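Local coordinates for protein methylase yhhF (Escherichia coli, PDB 2FPO) that methylates a specific guanine of 16S rRNA at N2 within the assembled 30S particle, using S-adenosyl-L-methionine as methyl donor, at residues A80-D86 and A105-N111; H123-D129 and A154-E159. One frame throughout, in Å; residues are numbered along the deposited sequence.

How the interactions relate
Interaction 1 closes first along the chain: strand 79-83 runs out into a turn at residues 84-86, helix 87-99 follows, and residues 105-111 return beside the first strand, completing a beta-alpha-beta unit. Interaction 2 opens only afterwards, when residues 123-129 add a strand on the far side of strand 57-60 and residues 154-159 come next to them after helix 137-146. The two loops are in series, neither nested nor crossed. Strand 57-60 lies between the two pairs in the same sheet, hydrogen-bonded to strands 79-83 and 123-128. The centres are about 15 Å apart, and Thr81 packs against His123. Interaction 1 ties in the outermost strand 105-108; interaction 2 leads to antiparallel strands 184-191 and 173-181.

Interaction 1 (A80-D86 and A105-N111); sequences ATLIEMD and ARVVNSN
Ala80 through Ile83 pair in register with Ala105 through Val108, the two parallel strands of a beta-alpha-beta unit connected by helix 87-99. Their axes approach to 4.8 Å at an angle of 17°. Evidence for the pairing is the run of backbone bonds Arg106 N to Ala80 O, Leu82 N to Arg106 O, Val108 N to Leu82 O and Glu84 N to Val108 O; Val108 N lies 2.9 Å from Leu82 O. Past this run the hold slackens, since Ser110 N reaches Glu84 O by a weak bond of 3.1 Å.

On the face bearing Thr81 and Ile83, Arg106 starts with CG wedged between its backbone N and carbonyl carbon (chi1 61°), which lays its CG and CD alongside the Thr81 methyl. A bend at chi3 (70°) then brings the guanidinium back, and NH2 donates to Thr81 OG1 at 3.0 Å, with the hydroxyl at the edge of the guanidinium and in its plane. Ile83 CD1 packs beside Val108 CB at 3.7 Å, and Phe115 of helix 112-116 covers both. Leu73 of helix 67-74 and Leu97 of helix 87-99 pack on the face of Ala80, Ala105 and Val107, giving the helix-sheet-helix layering of a Rossmann-like methyltransferase.

Both carboxylate oxygens of Glu84 are held: OE2 accepts Asp86 N at 3.0 Å, while OE1 accepts Gly64 N. In related enzymes an acidic residue at the end of the second strand commonly meets the cofactor ribose. Asp86 and Asn111 each N-cap the helix that follows, through Val89 N and Ser114 N.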
# COMPACT_ATOMS: atom_id res chain seq x y z
N ALA A 80 -5.35 -5.36 7.21
CA ALA A 80 -5.19 -4.43 6.09
C ALA A 80 -6.48 -3.69 5.79
O ALA A 80 -7.54 -4.31 5.55
CB ALA A 80 -4.70 -5.13 4.85
N THR A 81 -6.38 -2.38 5.78
CA THR A 81 -7.47 -1.54 5.32
C THR A 81 -7.08 -1.09 3.91
O THR A 81 -5.98 -0.55 3.68
CB THR A 81 -7.67 -0.36 6.26
OG1 THR A 81 -8.07 -0.86 7.53
CG2 THR A 81 -8.73 0.62 5.71
N LEU A 82 -7.98 -1.37 2.96
CA LEU A 82 -7.68 -1.20 1.54
C LEU A 82 -8.62 -0.14 0.96
O LEU A 82 -9.82 -0.34 0.93
CB LEU A 82 -7.83 -2.53 0.79
CG LEU A 82 -7.05 -3.73 1.39
CD1 LEU A 82 -7.40 -5.04 0.69
CD2 LEU A 82 -5.54 -3.50 1.36
N ILE A 83 -8.06 0.97 0.50
CA ILE A 83 -8.85 2.12 0.06
C ILE A 83 -8.84 2.20 -1.48
O ILE A 83 -7.77 2.15 -2.09
CB ILE A 83 -8.32 3.49 0.61
CG1 ILE A 83 -8.03 3.45 2.13
CG2 ILE A 83 -9.35 4.63 0.29
CD1 ILE A 83 -9.21 2.90 2.95
N GLU A 84 -10.02 2.29 -2.08
CA GLU A 84 -10.09 2.23 -3.53
C GLU A 84 -11.25 3.05 -4.04
O GLU A 84 -12.40 2.79 -3.69
CB GLU A 84 -10.14 0.77 -4.04
CG GLU A 84 -10.44 0.64 -5.60
CD GLU A 84 -9.40 1.35 -6.47
OE1 GLU A 84 -8.18 1.25 -6.13
OE2 GLU A 84 -9.79 2.04 -7.46
N MSE A 85 -10.95 4.02 -4.91
CA MSE A 85 -11.93 4.97 -5.45
C MSE A 85 -12.92 4.32 -6.43
O MSE A 85 -14.09 4.70 -6.48
CB MSE A 85 -11.20 6.16 -6.13
CG MSE A 85 -12.07 7.39 -6.46
SE MSE A 85 -12.69 7.46 -8.33
CE MSE A 85 -11.57 8.81 -8.99
N ASP A 86 -12.43 3.37 -7.23
CA ASP A 86 -13.26 2.74 -8.27
C ASP A 86 -14.25 1.70 -7.66
O ASP A 86 -13.82 0.71 -7.05
CB ASP A 86 -12.38 2.09 -9.34
CG ASP A 86 -13.18 1.64 -10.56
OD1 ASP A 86 -14.08 0.77 -10.44
OD2 ASP A 86 -12.93 2.19 -11.65
N ALA A 105 -9.35 -7.95 7.02
CA ALA A 105 -9.24 -6.89 6.03
C ALA A 105 -10.58 -6.23 5.77
O ALA A 105 -11.65 -6.81 6.04
CB ALA A 105 -8.65 -7.43 4.72
N ARG A 106 -10.55 -5.01 5.27
CA ARG A 106 -11.77 -4.32 4.89
C ARG A 106 -11.45 -3.48 3.65
O ARG A 106 -10.27 -3.12 3.38
CB ARG A 106 -12.25 -3.39 6.00
CG ARG A 106 -11.25 -2.29 6.35
CD ARG A 106 -11.96 -1.14 7.10
NE ARG A 106 -12.39 -1.55 8.46
CZ ARG A 106 -11.60 -1.58 9.54
NH1 ARG A 106 -12.12 -1.92 10.74
NH2 ARG A 106 -10.32 -1.25 9.44
N VAL A 107 -12.47 -3.16 2.90
CA VAL A 107 -12.29 -2.38 1.70
C VAL A 107 -13.19 -1.21 1.88
O VAL A 107 -14.40 -1.36 2.17
CB VAL A 107 -12.72 -3.18 0.44
CG1 VAL A 107 -12.65 -2.30 -0.80
CG2 VAL A 107 -11.86 -4.48 0.29
N VAL A 108 -12.63 -0.04 1.66
CA VAL A 108 -13.40 1.18 1.71
C VAL A 108 -13.40 1.81 0.30
O VAL A 108 -12.33 2.09 -0.28
CB VAL A 108 -12.80 2.18 2.74
CG1 VAL A 108 -13.55 3.49 2.72
CG2 VAL A 108 -12.75 1.59 4.21
N ASN A 109 -14.59 2.06 -0.22
CA ASN A 109 -14.75 2.61 -1.57
C ASN A 109 -14.70 4.12 -1.43
O ASN A 109 -15.71 4.76 -1.21
CB ASN A 109 -16.06 2.15 -2.20
CG ASN A 109 -16.25 2.67 -3.65
OD1 ASN A 109 -15.30 3.16 -4.29
ND2 ASN A 109 -17.47 2.57 -4.14
N SER A 110 -13.50 4.68 -1.51
CA SER A 110 -13.35 6.13 -1.31
C SER A 110 -12.12 6.57 -2.06
O SER A 110 -11.16 5.79 -2.23
CB SER A 110 -13.17 6.46 0.20
OG SER A 110 -12.87 7.86 0.39
N ASN A 111 -12.11 7.81 -2.48
CA ASN A 111 -10.84 8.42 -2.86
C ASN A 111 -9.98 8.67 -1.60
O ASN A 111 -10.52 8.84 -0.49
CB ASN A 111 -11.07 9.71 -3.67
CG ASN A 111 -11.65 10.84 -2.84
OD1 ASN A 111 -10.92 11.67 -2.32
ND2 ASN A 111 -12.96 10.84 -2.63

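Interaction 2 (H123-D129 and A154-E159); sequences HNIVFVD and ALIYVE
Val128 and Ile156 lie side by side with CG2 atoms 3.6 Å apart, the tight part of a parallel strand pair running in register from Ile125-Leu155 to Val128-Val158. Ile156 CG2, anti to its backbone N, and Val128 CG2, beside its own N (chi1 -172° for CG1), come to lie next to each other on the same face. Leu137 and Leu144 of helix 137-146 close over this face. On the reverse, Phe127 CD1 meets Tyr157 CB at 4.0 Å, the two side chains passing at a slant beneath Leu45 of helix 39-53. Of the backbone bonds, Tyr157 N to Val126 O is the shortest at 2.7 Å, and Glu159 N to Val128 O the longest at 3.2 Å.

At that slacker, partly exposed end, Asp129 and Glu159 run alongside one another with carboxylate planes 31° apart. Asp129 OD1 and Glu159 OE2, both acceptors, stand 3.3 Å apart without bonding. Tyr157 OH donates to Glu159 OE1 at 2.7 Å, on the anti side and 19° out of the carboxylate plane; Val184 and Tyr186 of strand 184-191 also touch the Glu159 side chain. With an alanine in place of Glu159, the Tyr157 hydroxyl is likely to lose this acceptor, and Asp129 the chain alongside it. Asp129 begins an Asp-Pro-Pro-Phe sequence after the fourth strand of the 3-2-1-4-5-7-6 sheet, consistent with the (Asp/Asn)-Pro-Pro-aromatic motif of amino-methylating Rossmann-fold methyltransferases.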
# COMPACT_ATOMS: atom_id res chain seq x y z
N HIS A 123 -0.88 2.91 11.52
CA HIS A 123 -0.46 1.72 10.79
C HIS A 123 1.06 1.61 10.75
O HIS A 123 1.77 2.62 10.65
CB HIS A 123 -1.01 1.73 9.35
CG HIS A 123 -2.50 1.64 9.27
ND1 HIS A 123 -3.33 2.73 9.48
CD2 HIS A 123 -3.31 0.58 9.04
CE1 HIS A 123 -4.59 2.34 9.35
NE2 HIS A 123 -4.61 1.04 9.10
N ASN A 124 1.53 0.36 10.80
CA ASN A 124 2.93 0.01 10.70
C ASN A 124 3.48 0.11 9.26
O ASN A 124 4.68 0.44 9.06
CB ASN A 124 3.11 -1.44 11.19
CG ASN A 124 2.55 -1.65 12.58
OD1 ASN A 124 3.11 -1.16 13.58
ND2 ASN A 124 1.43 -2.38 12.66
N ILE A 125 2.63 -0.18 8.28
CA ILE A 125 3.01 -0.21 6.86
C ILE A 125 1.95 0.46 6.00
O ILE A 125 0.77 0.07 6.03
CB ILE A 125 3.25 -1.69 6.36
CG1 ILE A 125 4.36 -2.38 7.19
CG2 ILE A 125 3.48 -1.77 4.83
CD1 ILE A 125 4.67 -3.83 6.77
N VAL A 126 2.36 1.42 5.20
CA VAL A 126 1.42 2.11 4.28
C VAL A 126 1.95 2.08 2.86
O VAL A 126 3.15 2.32 2.62
CB VAL A 126 1.12 3.59 4.73
CG1 VAL A 126 0.10 4.29 3.80
CG2 VAL A 126 0.64 3.64 6.17
N PHE A 127 1.05 1.77 1.93
CA PHE A 127 1.36 1.73 0.51
C PHE A 127 0.76 2.95 -0.19
O PHE A 127 -0.46 3.18 -0.12
CB PHE A 127 0.81 0.46 -0.15
CG PHE A 127 1.24 -0.82 0.53
CD1 PHE A 127 2.56 -1.29 0.42
CD2 PHE A 127 0.32 -1.58 1.24
CE1 PHE A 127 2.96 -2.49 1.08
CE2 PHE A 127 0.71 -2.79 1.88
CZ PHE A 127 2.03 -3.24 1.80
N VAL A 128 1.62 3.69 -0.88
CA VAL A 128 1.27 4.92 -1.62
C VAL A 128 1.73 4.81 -3.07
O VAL A 128 2.82 5.25 -3.46
CB VAL A 128 1.83 6.21 -0.94
CG1 VAL A 128 1.27 7.48 -1.63
CG2 VAL A 128 1.57 6.21 0.55
N ASP A 129 0.87 4.22 -3.89
CA ASP A 129 1.15 4.07 -5.30
C ASP A 129 -0.05 4.67 -6.03
O ASP A 129 -0.93 3.95 -6.47
CB ASP A 129 1.33 2.59 -5.65
CG ASP A 129 1.53 2.36 -7.15
OD1 ASP A 129 2.07 3.27 -7.84
OD2 ASP A 129 1.12 1.29 -7.64
N ALA A 154 6.59 3.94 11.48
CA ALA A 154 5.97 3.37 10.29
C ALA A 154 6.89 3.36 9.04
O ALA A 154 7.82 4.17 8.92
CB ALA A 154 4.66 4.10 10.01
N LEU A 155 6.60 2.43 8.14
CA LEU A 155 7.22 2.34 6.82
C LEU A 155 6.18 2.72 5.79
O LEU A 155 5.06 2.23 5.85
CB LEU A 155 7.72 0.91 6.56
CG LEU A 155 8.84 0.56 7.53
CD1 LEU A 155 9.01 -0.95 7.68
CD2 LEU A 155 10.14 1.27 7.11
N ILE A 156 6.53 3.65 4.91
CA ILE A 156 5.62 4.10 3.86
C ILE A 156 6.26 3.84 2.48
O ILE A 156 7.33 4.35 2.16
CB ILE A 156 5.26 5.60 4.00
CG1 ILE A 156 4.77 5.94 5.42
CG2 ILE A 156 4.24 6.03 2.93
CD1 ILE A 156 5.92 6.42 6.39
N TYR A 157 5.61 3.02 1.69
CA TYR A 157 6.11 2.68 0.36
C TYR A 157 5.55 3.71 -0.59
O TYR A 157 4.35 4.00 -0.56
CB TYR A 157 5.67 1.25 -0.02
CG TYR A 157 5.84 0.88 -1.50
CD1 TYR A 157 7.10 0.62 -2.04
CD2 TYR A 157 4.73 0.79 -2.33
CE1 TYR A 157 7.25 0.27 -3.40
CE2 TYR A 157 4.86 0.45 -3.67
CZ TYR A 157 6.11 0.20 -4.21
OH TYR A 157 6.21 -0.15 -5.54
N VAL A 158 6.43 4.29 -1.40
CA VAL A 158 6.08 5.33 -2.35
C VAL A 158 6.66 4.94 -3.70
O VAL A 158 7.84 4.62 -3.82
CB VAL A 158 6.61 6.76 -1.91
CG1 VAL A 158 6.29 7.80 -2.98
CG2 VAL A 158 6.01 7.18 -0.60
N GLU A 159 5.78 4.89 -4.69
CA GLU A 159 6.16 4.62 -6.05
C GLU A 159 5.97 5.91 -6.90
O GLU A 159 4.93 6.59 -6.81
CB GLU A 159 5.30 3.47 -6.58
CG GLU A 159 5.61 3.06 -7.97
CD GLU A 159 4.87 1.79 -8.39
OE1 GLU A 159 4.79 0.83 -7.58
OE2 GLU A 159 4.40 1.77 -9.55